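Local coordinates for protein proline dehydrogenase (Deinococcus radiodurans, PDB 4H6Q) that oxidises L-proline to delta-1-pyrroline-5-carboxylate with a bound FAD, passing the electrons to a quinone in the first step of proline breakdown to glutamate, at residues R215-H220 against N225-A230; D238-F243 against D252-Q257. All coordinates share one frame; numbering follows the deposited sequence. Where two conformers were deposited one is given.

Contact 1: residues R215-H220 against N225-A230; sequences RLVFQH and NYTNVA. With FAD (flavin-adenine dinucleotide), chain C.
The imidazole of His220 lies beneath the CB of Asn225, a CH-pi contact in which this methylene sits 3.4 Å from the ring centroid and 19° off the ring normal. The two side chains cross at about a right angle, and the Asn225 amide is turned 54° from the ring. At the ring's edge, His220 CD2 faces two oxygens: Tyr226 O, in the ring plane at 3.4 Å, and Thr227 OG1 at 3.2 Å. Histidine suits the spot: its flat ring slips under the chain while NE2 bonds Pro186 O and ND1 bonds Arg178. Shortening His220 to an alanine is likely to leave Pro186 O and Arg178 each without this partner and to open a gap beneath Asn225 CB. The backbones meet where Asn225 N donates to His220 O (3.1 Å), tying the helix to the loop that leads into strand 227-230. Thr227 OG1 donates to Asn225 O from above its carbonyl plane. With OG1 anti to its own carbonyl carbon (chi1 -57°), Thr227 places the hydroxyl beside the histidine ring and leaves CG2 4.3 Å from Val217 CG1. Farther along, the branched valines meet, Val217 CG1 to Val229 CG2 at 3.9 Å. Val240 of helix 234-246 touches both valines, and Met190 of strand 188-191 packs against Val217 and His220, so the contact closes the beta-alpha-beta unit of strand 188-191, helix 206-222 and strand 227-230.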
ATOM      1  N   ARG A 215       1.124  -9.774  16.416  1.00 14.13           N
ATOM      2  CA  ARG A 215       0.631 -11.125  16.122  1.00 15.50           C
ATOM      3  C   ARG A 215       0.526 -11.337  14.615  1.00 14.38           C
ATOM      4  O   ARG A 215       0.896 -12.398  14.113  1.00 14.78           O
ATOM      5  CB  ARG A 215      -0.734 -11.393  16.815  1.00 16.72           C
ATOM      6  CG  ARG A 215      -0.661 -11.398  18.331  1.00 20.48           C
ATOM      7  CD  ARG A 215      -1.978 -11.912  18.947  1.00 25.65           C
ATOM      8  NE  ARG A 215      -3.037 -10.914  18.831  1.00 33.75           N
ATOM      9  CZ  ARG A 215      -3.515 -10.200  19.852  1.00 36.76           C
ATOM     10  NH1 ARG A 215      -3.039 -10.402  21.081  1.00 39.58           N
ATOM     11  NH2 ARG A 215      -4.473  -9.307  19.656  1.00 34.90           N
ATOM     12  N   LEU A 216       0.029 -10.342  13.875  1.00 12.80           N
ATOM     13  CA  LEU A 216      -0.114 -10.506  12.429  1.00 12.38           C
ATOM     14  C   LEU A 216       1.261 -10.717  11.761  1.00 11.48           C
ATOM     15  O   LEU A 216       1.424 -11.607  10.913  1.00 12.19           O
ATOM     16  CB  LEU A 216      -0.792  -9.273  11.802  1.00 12.56           C
ATOM     17  CG  LEU A 216      -2.315  -9.278  11.903  1.00 13.78           C
ATOM     18  CD1 LEU A 216      -2.803  -7.887  11.549  1.00 15.80           C
ATOM     19  CD2 LEU A 216      -2.927 -10.333  10.947  1.00 13.75           C
ATOM     20  N   VAL A 217       2.213  -9.838  12.061  1.00 10.98           N
ATOM     21  CA  VAL A 217       3.555  -9.916  11.472  1.00 10.78           C
ATOM     22  C   VAL A 217       4.203 -11.239  11.853  1.00 11.10           C
ATOM     23  O   VAL A 217       4.741 -11.937  10.978  1.00 12.63           O
ATOM     24  CB  VAL A 217       4.423  -8.728  11.933  1.00 10.63           C
ATOM     25  CG1 VAL A 217       5.913  -8.947  11.586  1.00 13.44           C
ATOM     26  CG2 VAL A 217       3.925  -7.426  11.312  1.00 11.37           C
ATOM     27  N   PHE A 218       4.182 -11.586  13.140  1.00 11.32           N
ATOM     28  CA  PHE A 218       4.899 -12.756  13.623  1.00 12.38           C
ATOM     29  C   PHE A 218       4.280 -14.028  13.035  1.00 12.76           C
ATOM     30  O   PHE A 218       5.003 -14.969  12.642  1.00 12.72           O
ATOM     31  CB  PHE A 218       4.865 -12.825  15.156  1.00 13.45           C
ATOM     32  CG  PHE A 218       5.618 -11.711  15.841  1.00 13.13           C
ATOM     33  CD1 PHE A 218       6.445 -10.838  15.126  1.00 14.88           C
ATOM     34  CD2 PHE A 218       5.466 -11.517  17.214  1.00 14.35           C
ATOM     35  CE1 PHE A 218       7.134  -9.793  15.803  1.00 15.72           C
ATOM     36  CE2 PHE A 218       6.148 -10.468  17.895  1.00 17.53           C
ATOM     37  CZ  PHE A 218       6.976  -9.616  17.188  1.00 17.46           C
ATOM     38  N   GLN A 219       2.954 -14.100  12.948  1.00 12.87           N
ATOM     39  CA  GLN A 219       2.305 -15.291  12.386  0.55 12.76           C
ATOM     40  C   GLN A 219       2.593 -15.418  10.888  1.00 12.75           C
ATOM     41  O   GLN A 219       2.759 -16.524  10.369  1.00 14.57           O
ATOM     42  CB  GLN A 219       0.781 -15.264  12.634  0.55 16.55           C
ATOM     43  CG  GLN A 219       0.370 -15.539  14.085  0.55 19.17           C
ATOM     44  CD  GLN A 219       0.810 -16.908  14.542  0.55 23.76           C
ATOM     45  OE1 GLN A 219       0.429 -17.931  13.949  0.55 24.74           O
ATOM     46  NE2 GLN A 219       1.636 -16.943  15.583  0.55 26.00           N
ATOM     47  N   HIS A 220       2.630 -14.286  10.186  1.00 12.13           N
ATOM     48  CA  HIS A 220       2.904 -14.329   8.760  1.00 12.34           C
ATOM     49  C   HIS A 220       4.352 -14.801   8.503  1.00 13.06           C
ATOM     50  O   HIS A 220       4.595 -15.639   7.612  1.00 13.32           O
ATOM     51  CB  HIS A 220       2.654 -12.978   8.062  1.00 11.38           C
ATOM     52  CG  HIS A 220       2.124 -13.143   6.669  1.00 10.49           C
ATOM     53  ND1 HIS A 220       0.996 -13.913   6.403  1.00 11.91           N
ATOM     54  CD2 HIS A 220       2.522 -12.617   5.479  1.00 10.76           C
ATOM     55  CE1 HIS A 220       0.730 -13.833   5.100  1.00 12.27           C
ATOM     56  NE2 HIS A 220       1.630 -13.046   4.528  1.00 11.86           N
ATOM     57  N   ASN A 225       5.584 -16.656   4.826  1.00 13.59           N
ATOM     58  CA  ASN A 225       5.069 -15.807   3.752  1.00 12.41           C
ATOM     59  C   ASN A 225       5.749 -14.453   3.735  1.00 12.00           C
ATOM     60  O   ASN A 225       6.164 -13.961   4.802  1.00 12.61           O
ATOM     61  CB  ASN A 225       3.565 -15.602   3.994  1.00 14.54           C
ATOM     62  CG  ASN A 225       2.807 -16.891   3.989  1.00 18.05           C
ATOM     63  OD1 ASN A 225       3.086 -17.769   3.179  1.00 20.72           O
ATOM     64  ND2 ASN A 225       1.850 -17.027   4.911  1.00 20.35           N
ATOM     65  N   TYR A 226       5.894 -13.857   2.557  1.00 11.98           N
ATOM     66  CA  TYR A 226       6.574 -12.567   2.464  1.00 11.01           C
ATOM     67  C   TYR A 226       5.722 -11.500   3.183  1.00 10.30           C
ATOM     68  O   TYR A 226       4.492 -11.414   2.971  1.00 11.05           O
ATOM     69  CB  TYR A 226       6.859 -12.203   0.987  1.00 11.13           C
ATOM     70  CG  TYR A 226       7.883 -11.093   0.902  1.00  9.86           C
ATOM     71  CD1 TYR A 226       9.223 -11.437   0.791  1.00 10.33           C
ATOM     72  CD2 TYR A 226       7.530  -9.744   1.031  1.00  9.92           C
ATOM     73  CE1 TYR A 226      10.189 -10.476   0.763  1.00  9.95           C
ATOM     74  CE2 TYR A 226       8.513  -8.734   1.011  1.00  9.46           C
ATOM     75  CZ  TYR A 226       9.846  -9.116   0.878  1.00  8.95           C
ATOM     76  OH  TYR A 226      10.844  -8.149   0.823  1.00  9.47           O
ATOM     77  N   THR A 227       6.364 -10.747   4.073  1.00  9.49           N
ATOM     78  CA  THR A 227       5.628  -9.842   4.965  1.00  9.35           C
ATOM     79  C   THR A 227       6.163  -8.451   4.777  1.00  8.57           C
ATOM     80  O   THR A 227       7.388  -8.248   4.814  1.00  9.48           O
ATOM     81  CB  THR A 227       5.842 -10.293   6.425  1.00 10.09           C
ATOM     82  OG1 THR A 227       5.412 -11.658   6.563  1.00 10.75           O
ATOM     83  CG2 THR A 227       5.030  -9.479   7.363  1.00 11.75           C
ATOM     84  N   ASN A 228       5.260  -7.473   4.610  1.00  9.00           N
ATOM     85  CA  ASN A 228       5.666  -6.065   4.559  1.00  7.90           C
ATOM     86  C   ASN A 228       5.271  -5.424   5.883  1.00  7.81           C
ATOM     87  O   ASN A 228       4.068  -5.366   6.201  1.00  9.23           O
ATOM     88  CB  ASN A 228       5.044  -5.327   3.350  1.00  7.96           C
ATOM     89  CG  ASN A 228       5.176  -6.118   2.080  1.00  8.04           C
ATOM     90  OD1 ASN A 228       6.304  -6.392   1.629  1.00  9.31           O
ATOM     91  ND2 ASN A 228       4.041  -6.538   1.492  1.00  9.61           N
ATOM     92  N   VAL A 229       6.268  -4.993   6.642  1.00  7.89           N
ATOM     93  CA  VAL A 229       6.027  -4.442   7.979  1.00  8.51           C
ATOM     94  C   VAL A 229       5.880  -2.925   7.817  1.00  8.85           C
ATOM     95  O   VAL A 229       6.867  -2.176   7.849  1.00  8.48           O
ATOM     96  CB  VAL A 229       7.185  -4.819   8.927  1.00  8.68           C
ATOM     97  CG1 VAL A 229       6.944  -4.280  10.346  1.00 10.05           C
ATOM     98  CG2 VAL A 229       7.334  -6.350   8.978  1.00 10.56           C
ATOM     99  N   ALA A 230       4.637  -2.500   7.534  1.00  9.22           N
ATOM    100  CA  ALA A 230       4.350  -1.104   7.181  1.00  8.42           C
ATOM    101  C   ALA A 230       3.952  -0.311   8.417  1.00  9.23           C
ATOM    102  O   ALA A 230       2.791  -0.371   8.850  1.00 10.73           O
ATOM    103  CB  ALA A 230       3.228  -1.062   6.137  1.00  8.86           C
TER
HETATM  104  PA  FAD C2001       1.255   5.371  14.711  0.55 14.40           P
HETATM  105  O1A FAD C2001       1.126   4.614  16.036  0.55 15.96           O
HETATM  106  O2A FAD C2001       0.067   6.080  14.203  0.55 18.64           O
HETATM  107  O5B FAD C2001       2.370   6.376  14.666  0.55 12.22           O
HETATM  108  C5B FAD C2001       3.684   5.995  15.044  0.55 12.38           C
HETATM  109  C4B FAD C2001       4.683   7.128  14.944  0.55 11.53           C
HETATM  110  O4B FAD C2001       4.982   7.308  13.578  0.55 10.79           O
HETATM  111  C3B FAD C2001       4.162   8.449  15.382  0.55 13.61           C
HETATM  112  O3B FAD C2001       4.205   8.669  16.782  0.55 16.46           O
HETATM  113  C2B FAD C2001       5.028   9.363  14.602  0.55 11.61           C
HETATM  114  O2B FAD C2001       6.343   9.412  15.110  0.55 15.55           O
HETATM  115  C1B FAD C2001       5.053   8.671  13.277  0.55 10.69           C
HETATM  116  N9A FAD C2001       3.942   9.033  12.397  0.55  9.62           N
HETATM  117  C8A FAD C2001       2.973   8.172  11.884  0.55 10.01           C
HETATM  118  N7A FAD C2001       2.104   8.817  11.105  0.55  9.02           N
HETATM  119  C5A FAD C2001       2.518  10.145  11.062  0.55  7.85           C
HETATM  120  C6A FAD C2001       2.031  11.281  10.441  0.55  9.64           C
HETATM  121  N6A FAD C2001       0.877  11.238   9.602  0.55 10.71           N
HETATM  122  N1A FAD C2001       2.684  12.438  10.634  0.55 10.89           N
HETATM  123  C2A FAD C2001       3.787  12.521  11.406  0.55 12.06           C
HETATM  124  N3A FAD C2001       4.300  11.455  12.039  0.55 10.34           N
HETATM  125  C4A FAD C2001       3.688  10.288  11.863  0.55  9.21           C
HETATM  126  N1  FAD C2001      -3.758   1.468   6.367  0.55  8.53           N
HETATM  127  C2  FAD C2001      -4.862   0.986   5.735  0.55  8.69           C
HETATM  128  O2  FAD C2001      -5.981   0.978   6.420  0.55  7.61           O
HETATM  129  N3  FAD C2001      -4.835   0.506   4.454  0.55  9.52           N
HETATM  130  C4  FAD C2001      -3.658   0.493   3.715  0.55  9.88           C
HETATM  131  O4  FAD C2001      -3.655   0.034   2.447  0.55 10.22           O
HETATM  132  C4X FAD C2001      -2.441   1.008   4.346  0.55  9.57           C
HETATM  133  N5  FAD C2001      -1.249   1.019   3.667  0.55  8.53           N
HETATM  134  C5X FAD C2001      -0.140   1.481   4.340  0.55  6.88           C
HETATM  135  C6  FAD C2001       1.098   1.497   3.678  0.55  6.56           C
HETATM  136  C7  FAD C2001       2.261   1.940   4.359  0.55  7.52           C
HETATM  137  C7M FAD C2001       3.608   1.956   3.641  0.55  9.74           C
HETATM  138  C8  FAD C2001       2.147   2.362   5.706  0.55  6.68           C
HETATM  139  C8M FAD C2001       3.356   2.833   6.468  0.55  6.42           C
HETATM  140  C9  FAD C2001       0.898   2.376   6.346  0.55  7.04           C
HETATM  141  C9A FAD C2001      -0.226   1.924   5.683  0.55  8.79           C
HETATM  142  N10 FAD C2001      -1.458   1.917   6.367  0.55 11.44           N
HETATM  143  C10 FAD C2001      -2.571   1.469   5.698  0.55  9.36           C
HETATM  144  C1' FAD C2001      -1.580   2.323   7.757  0.55 13.33           C
HETATM  145  C2' FAD C2001      -2.073   3.711   8.026  0.55 16.62           C
HETATM  146  O2' FAD C2001      -1.618   4.508   6.939  0.55 17.79           O
HETATM  147  C3' FAD C2001      -1.546   3.831   9.477  0.55 19.73           C
HETATM  148  O3' FAD C2001      -2.483   3.570  10.479  0.55 17.45           O
HETATM  149  C4' FAD C2001      -0.754   5.029   9.824  0.55 21.36           C
HETATM  150  O4' FAD C2001       0.318   5.014   8.950  0.55 21.81           O
HETATM  151  C5' FAD C2001      -0.298   4.906  11.271  0.55 18.59           C
HETATM  152  O5' FAD C2001       1.084   5.079  11.320  0.55 13.44           O
HETATM  153  P   FAD C2001       2.045   4.097  12.124  0.55 10.42           P
HETATM  154  O1P FAD C2001       1.889   2.558  11.930  0.55  9.51           O
HETATM  155  O2P FAD C2001       3.429   4.777  11.948  0.55 13.71           O
HETATM  156  O3P FAD C2001       1.781   4.368  13.694  0.55 13.05           O

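Contact 2: residues D238-F243 against D252-Q257; sequences DDVKRF and DAFEFQ. With FAD (flavin-adenine dinucleotide), chain C.
Helix segment 238-243 runs almost antiparallel to strand 254-257, at 173° between their directions, with the axes 11.1 Å apart. No hydrogen bond crosses this gap, and the nearest CA atoms, those of Val240 and Phe256, are 9.5 Å apart, a separation that large aromatic side chains can bridge. Phe256 and Val240 reach for each other from opposite directions, and Val240 CG1 meets Phe256 CE1 at 4.0 Å. The valine's CG1 stands anti to its backbone N (chi1 171°); this same methyl also approaches Phe254 CE1, at 4.4 Å, and so sits against both rings. The edge of the Phe254 ring in turn has Phe256 CE2 in its plane. Lys241 adds aliphatic cover through CG, 4.2 Å from Phe256 CZ: a long chain can cover the ring with its methylenes and still carry NZ into a salt bridge with Glu273. Arg242 NE and NH2 both grip Asp239 OD1 from the same face of the carboxylate, and Asp239 OD2 is paired with Arg214 of helix 206-222. On the other side of the strand from the two phenylalanines, Gln257 NE2 bonds to Glu255 OE1 (2.9 Å, 166°), and Gln257 borders the flavin. A helix laid antiparallel on the outside of its strand over an apolar layer is characteristic of the beta8-alpha8 (TIM) barrel, here in the unit strand 227-230, helix 234-246, strand 254-259.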
ATOM      1  N   ASP A 238      11.632  -2.137  16.282  1.00 11.99           N
ATOM      2  CA  ASP A 238      12.691  -2.775  17.058  1.00 12.92           C
ATOM      3  C   ASP A 238      12.294  -4.200  17.472  1.00 12.44           C
ATOM      4  O   ASP A 238      13.136  -5.108  17.482  1.00 13.85           O
ATOM      5  CB  ASP A 238      13.039  -1.965  18.313  1.00 14.51           C
ATOM      6  CG  ASP A 238      13.713  -0.643  18.004  1.00 20.44           C
ATOM      7  OD1 ASP A 238      14.195  -0.475  16.873  1.00 21.48           O
ATOM      8  OD2 ASP A 238      13.743   0.237  18.904  1.00 23.32           O
ATOM      9  N   ASP A 239      11.024  -4.416  17.806  1.00 12.05           N
ATOM     10  CA  ASP A 239      10.577  -5.750  18.215  1.00 12.63           C
ATOM     11  C   ASP A 239      10.575  -6.704  17.008  1.00 12.25           C
ATOM     12  O   ASP A 239      10.875  -7.890  17.163  1.00 12.74           O
ATOM     13  CB  ASP A 239       9.181  -5.702  18.848  1.00 14.59           C
ATOM     14  CG  ASP A 239       8.860  -6.937  19.629  1.00 20.33           C
ATOM     15  OD1 ASP A 239       9.780  -7.564  20.198  1.00 22.10           O
ATOM     16  OD2 ASP A 239       7.659  -7.249  19.729  1.00 24.53           O
ATOM     17  N   VAL A 240      10.250  -6.199  15.811  1.00 11.61           N
ATOM     18  CA  VAL A 240      10.344  -7.036  14.603  1.00 11.45           C
ATOM     19  C   VAL A 240      11.802  -7.437  14.330  1.00 10.96           C
ATOM     20  O   VAL A 240      12.076  -8.594  14.015  1.00 12.11           O
ATOM     21  CB  VAL A 240       9.675  -6.380  13.378  1.00 12.05           C
ATOM     22  CG1 VAL A 240       9.984  -7.177  12.077  1.00 13.75           C
ATOM     23  CG2 VAL A 240       8.154  -6.271  13.619  1.00 14.16           C
ATOM     24  N   LYS A 241      12.742  -6.495  14.473  1.00 11.31           N
ATOM     25  CA  LYS A 241      14.158  -6.817  14.299  0.57 11.20           C
ATOM     26  C   LYS A 241      14.547  -7.931  15.259  1.00 11.76           C
ATOM     27  O   LYS A 241      15.270  -8.889  14.892  1.00 12.14           O
ATOM     28  CB  LYS A 241      15.078  -5.615  14.560  0.57 12.59           C
ATOM     29  CG  LYS A 241      14.904  -4.441  13.630  0.57 14.45           C
ATOM     30  CD  LYS A 241      16.023  -3.453  13.860  0.57 15.92           C
ATOM     31  CE  LYS A 241      15.734  -2.183  13.157  0.57 16.25           C
ATOM     32  NZ  LYS A 241      16.761  -1.109  13.326  0.57 17.02           N
ATOM     33  N   ARG A 242      14.090  -7.827  16.500  1.00 11.98           N
ATOM     34  CA  ARG A 242      14.386  -8.823  17.508  1.00 12.08           C
ATOM     35  C   ARG A 242      13.793 -10.188  17.129  1.00 12.47           C
ATOM     36  O   ARG A 242      14.482 -11.216  17.205  1.00 12.81           O
ATOM     37  CB  ARG A 242      13.736  -8.319  18.793  1.00 13.70           C
ATOM     38  CG  ARG A 242      13.898  -9.210  20.013  1.00 14.26           C
ATOM     39  CD  ARG A 242      12.934 -10.403  20.087  1.00 16.00           C
ATOM     40  NE  ARG A 242      11.519 -10.002  19.998  1.00 14.54           N
ATOM     41  CZ  ARG A 242      10.510 -10.861  19.907  1.00 14.48           C
ATOM     42  NH1 ARG A 242      10.770 -12.161  19.872  1.00 15.17           N
ATOM     43  NH2 ARG A 242       9.256 -10.433  19.794  1.00 16.42           N
ATOM     44  N   PHE A 243      12.534 -10.207  16.703  1.00 11.75           N
ATOM     45  CA  PHE A 243      11.849 -11.449  16.333  1.00 12.24           C
ATOM     46  C   PHE A 243      12.565 -12.138  15.180  1.00 11.83           C
ATOM     47  O   PHE A 243      12.821 -13.361  15.230  1.00 11.93           O
ATOM     48  CB  PHE A 243      10.419 -11.128  15.950  1.00 10.78           C
ATOM     49  CG  PHE A 243       9.601 -12.342  15.571  1.00 11.89           C
ATOM     50  CD1 PHE A 243       8.829 -13.005  16.523  1.00 13.24           C
ATOM     51  CD2 PHE A 243       9.617 -12.816  14.247  1.00 13.62           C
ATOM     52  CE1 PHE A 243       8.065 -14.121  16.194  1.00 14.06           C
ATOM     53  CE2 PHE A 243       8.832 -13.933  13.895  1.00 14.19           C
ATOM     54  CZ  PHE A 243       8.052 -14.589  14.885  1.00 16.24           C
ATOM     55  N   ASP A 252      16.205 -11.042   3.517  1.00 11.82           N
ATOM     56  CA  ASP A 252      15.585 -11.056   2.195  1.00 13.13           C
ATOM     57  C   ASP A 252      14.134 -11.556   2.249  1.00 12.57           C
ATOM     58  O   ASP A 252      13.457 -11.616   1.199  1.00 14.28           O
ATOM     59  CB  ASP A 252      16.366 -12.019   1.298  1.00 17.96           C
ATOM     60  CG  ASP A 252      16.400 -13.483   1.882  1.00 21.23           C
ATOM     61  OD1 ASP A 252      16.750 -13.694   3.100  1.00 16.25           O
ATOM     62  OD2 ASP A 252      16.116 -14.447   1.094  1.00 28.27           O
ATOM     63  N   ALA A 253      13.649 -11.929   3.439  1.00 10.44           N
ATOM     64  CA  ALA A 253      12.336 -12.593   3.548  1.00 10.67           C
ATOM     65  C   ALA A 253      11.192 -11.656   3.936  1.00  9.57           C
ATOM     66  O   ALA A 253      10.048 -12.113   4.105  1.00 11.93           O
ATOM     67  CB  ALA A 253      12.439 -13.729   4.563  1.00 12.95           C
ATOM     68  N   PHE A 254      11.491 -10.370   4.088  1.00  9.15           N
ATOM     69  CA  PHE A 254      10.463  -9.401   4.526  1.00  8.21           C
ATOM     70  C   PHE A 254      11.035  -8.045   4.275  1.00  7.91           C
ATOM     71  O   PHE A 254      12.247  -7.920   4.020  1.00  9.60           O
ATOM     72  CB  PHE A 254      10.128  -9.565   6.027  1.00  9.34           C
ATOM     73  CG  PHE A 254      11.211  -9.123   6.917  1.00  9.26           C
ATOM     74  CD1 PHE A 254      11.211  -7.850   7.464  1.00 12.15           C
ATOM     75  CD2 PHE A 254      12.328  -9.953   7.153  1.00 12.03           C
ATOM     76  CE1 PHE A 254      12.281  -7.406   8.279  1.00 13.94           C
ATOM     77  CE2 PHE A 254      13.379  -9.514   7.943  1.00 15.28           C
ATOM     78  CZ  PHE A 254      13.359  -8.279   8.513  1.00 14.27           C
ATOM     79  N   GLU A 255      10.213  -7.002   4.371  1.00  8.27           N
ATOM     80  CA  GLU A 255      10.721  -5.627   4.246  1.00  8.58           C
ATOM     81  C   GLU A 255       9.918  -4.737   5.167  1.00  8.36           C
ATOM     82  O   GLU A 255       8.741  -5.034   5.498  1.00  9.94           O
ATOM     83  CB  GLU A 255      10.650  -5.110   2.816  1.00  9.82           C
ATOM     84  CG  GLU A 255       9.218  -4.993   2.233  1.00  9.23           C
ATOM     85  CD  GLU A 255       9.221  -4.928   0.744  1.00  8.73           C
ATOM     86  OE1 GLU A 255       8.459  -4.114   0.139  1.00  9.92           O
ATOM     87  OE2 GLU A 255       9.977  -5.735   0.104  1.00  9.86           O
ATOM     88  N   PHE A 256      10.561  -3.650   5.581  1.00  7.98           N
ATOM     89  CA  PHE A 256       9.853  -2.550   6.253  1.00  8.20           C
ATOM     90  C   PHE A 256       9.302  -1.636   5.176  1.00  8.37           C
ATOM     91  O   PHE A 256       9.902  -1.463   4.104  1.00  9.65           O
ATOM     92  CB  PHE A 256      10.805  -1.765   7.159  1.00  8.12           C
ATOM     93  CG  PHE A 256      11.243  -2.540   8.364  1.00  9.03           C
ATOM     94  CD1 PHE A 256      10.348  -2.818   9.399  1.00  9.71           C
ATOM     95  CD2 PHE A 256      12.523  -3.101   8.403  1.00 10.30           C
ATOM     96  CE1 PHE A 256      10.758  -3.552  10.506  1.00 10.58           C
ATOM     97  CE2 PHE A 256      12.938  -3.819   9.481  1.00 12.25           C
ATOM     98  CZ  PHE A 256      12.055  -4.077  10.548  1.00 11.28           C
ATOM     99  N   GLN A 257       8.144  -1.021   5.473  1.00  8.27           N
ATOM    100  CA  GLN A 257       7.565  -0.025   4.569  1.00  8.03           C
ATOM    101  C   GLN A 257       7.116   1.189   5.331  1.00  8.18           C
ATOM    102  O   GLN A 257       6.666   1.079   6.478  1.00  9.75           O
ATOM    103  CB  GLN A 257       6.357  -0.582   3.789  1.00  8.73           C
ATOM    104  CG  GLN A 257       6.747  -1.733   2.831  1.00  9.07           C
ATOM    105  CD  GLN A 257       5.597  -2.143   1.917  1.00  8.49           C
ATOM    106  OE1 GLN A 257       4.453  -1.718   2.117  1.00 10.18           O
ATOM    107  NE2 GLN A 257       5.875  -2.995   0.930  1.00  9.99           N
TER
HETATM  108  PA  FAD C2001       1.255   5.371  14.711  0.55 14.40           P
HETATM  109  O1A FAD C2001       1.126   4.614  16.036  0.55 15.96           O
HETATM  110  O2A FAD C2001       0.067   6.080  14.203  0.55 18.64           O
HETATM  111  O5B FAD C2001       2.370   6.376  14.666  0.55 12.22           O
HETATM  112  C5B FAD C2001       3.684   5.995  15.044  0.55 12.38           C
HETATM  113  C4B FAD C2001       4.683   7.128  14.944  0.55 11.53           C
HETATM  114  O4B FAD C2001       4.982   7.308  13.578  0.55 10.79           O
HETATM  115  C3B FAD C2001       4.162   8.449  15.382  0.55 13.61           C
HETATM  116  O3B FAD C2001       4.205   8.669  16.782  0.55 16.46           O
HETATM  117  C2B FAD C2001       5.028   9.363  14.602  0.55 11.61           C
HETATM  118  O2B FAD C2001       6.343   9.412  15.110  0.55 15.55           O
HETATM  119  C1B FAD C2001       5.053   8.671  13.277  0.55 10.69           C
HETATM  120  N9A FAD C2001       3.942   9.033  12.397  0.55  9.62           N
HETATM  121  C8A FAD C2001       2.973   8.172  11.884  0.55 10.01           C
HETATM  122  N7A FAD C2001       2.104   8.817  11.105  0.55  9.02           N
HETATM  123  C5A FAD C2001       2.518  10.145  11.062  0.55  7.85           C
HETATM  124  C6A FAD C2001       2.031  11.281  10.441  0.55  9.64           C
HETATM  125  N6A FAD C2001       0.877  11.238   9.602  0.55 10.71           N
HETATM  126  N1A FAD C2001       2.684  12.438  10.634  0.55 10.89           N
HETATM  127  C2A FAD C2001       3.787  12.521  11.406  0.55 12.06           C
HETATM  128  N3A FAD C2001       4.300  11.455  12.039  0.55 10.34           N
HETATM  129  C4A FAD C2001       3.688  10.288  11.863  0.55  9.21           C
HETATM  130  N1  FAD C2001      -3.758   1.468   6.367  0.55  8.53           N
HETATM  131  C2  FAD C2001      -4.862   0.986   5.735  0.55  8.69           C
HETATM  132  O2  FAD C2001      -5.981   0.978   6.420  0.55  7.61           O
HETATM  133  N3  FAD C2001      -4.835   0.506   4.454  0.55  9.52           N
HETATM  134  C4  FAD C2001      -3.658   0.493   3.715  0.55  9.88           C
HETATM  135  O4  FAD C2001      -3.655   0.034   2.447  0.55 10.22           O
HETATM  136  C4X FAD C2001      -2.441   1.008   4.346  0.55  9.57           C
HETATM  137  N5  FAD C2001      -1.249   1.019   3.667  0.55  8.53           N
HETATM  138  C5X FAD C2001      -0.140   1.481   4.340  0.55  6.88           C
HETATM  139  C6  FAD C2001       1.098   1.497   3.678  0.55  6.56           C
HETATM  140  C7  FAD C2001       2.261   1.940   4.359  0.55  7.52           C
HETATM  141  C7M FAD C2001       3.608   1.956   3.641  0.55  9.74           C
HETATM  142  C8  FAD C2001       2.147   2.362   5.706  0.55  6.68           C
HETATM  143  C8M FAD C2001       3.356   2.833   6.468  0.55  6.42           C
HETATM  144  C9  FAD C2001       0.898   2.376   6.346  0.55  7.04           C
HETATM  145  C9A FAD C2001      -0.226   1.924   5.683  0.55  8.79           C
HETATM  146  N10 FAD C2001      -1.458   1.917   6.367  0.55 11.44           N
HETATM  147  C10 FAD C2001      -2.571   1.469   5.698  0.55  9.36           C
HETATM  148  C1' FAD C2001      -1.580   2.323   7.757  0.55 13.33           C
HETATM  149  C2' FAD C2001      -2.073   3.711   8.026  0.55 16.62           C
HETATM  150  O2' FAD C2001      -1.618   4.508   6.939  0.55 17.79           O
HETATM  151  C3' FAD C2001      -1.546   3.831   9.477  0.55 19.73           C
HETATM  152  O3' FAD C2001      -2.483   3.570  10.479  0.55 17.45           O
HETATM  153  C4' FAD C2001      -0.754   5.029   9.824  0.55 21.36           C
HETATM  154  O4' FAD C2001       0.318   5.014   8.950  0.55 21.81           O
HETATM  155  C5' FAD C2001      -0.298   4.906  11.271  0.55 18.59           C
HETATM  156  O5' FAD C2001       1.084   5.079  11.320  0.55 13.44           O
HETATM  157  P   FAD C2001       2.045   4.097  12.124  0.55 10.42           P
HETATM  158  O1P FAD C2001       1.889   2.558  11.930  0.55  9.51           O
HETATM  159  O2P FAD C2001       3.429   4.777  11.948  0.55 13.71           O
HETATM  160  O3P FAD C2001       1.781   4.368  13.694  0.55 13.05           O

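Contact 1 and contact 2 belong to successive beta-alpha-beta units of the barrel, with centres about 9 Å apart: strand 227-230 leads into helix 234-246, and strand 254-259 lies beside strand 227-230 in the parallel sheet. Val229 N bonds to Glu255 O at 2.7 Å, and Tyr226 OH reaches Glu255 OE2 at 2.7 Å. Outside the sheet, the rings of Phe218 and Phe243 stack, joining the two helices. Both strands arrive at the flavin: Ala230 CB lies 3.6 Å from FAD C8, and Gln257 CB lies 3.7 Å from the methyl C7M, so together they border the dimethylbenzene end of the isoalloxazine. Gln257 OE1 accepts a hydrogen bond from Arg189 NE, an FAD-binding residue and, by similarity, part of the active site.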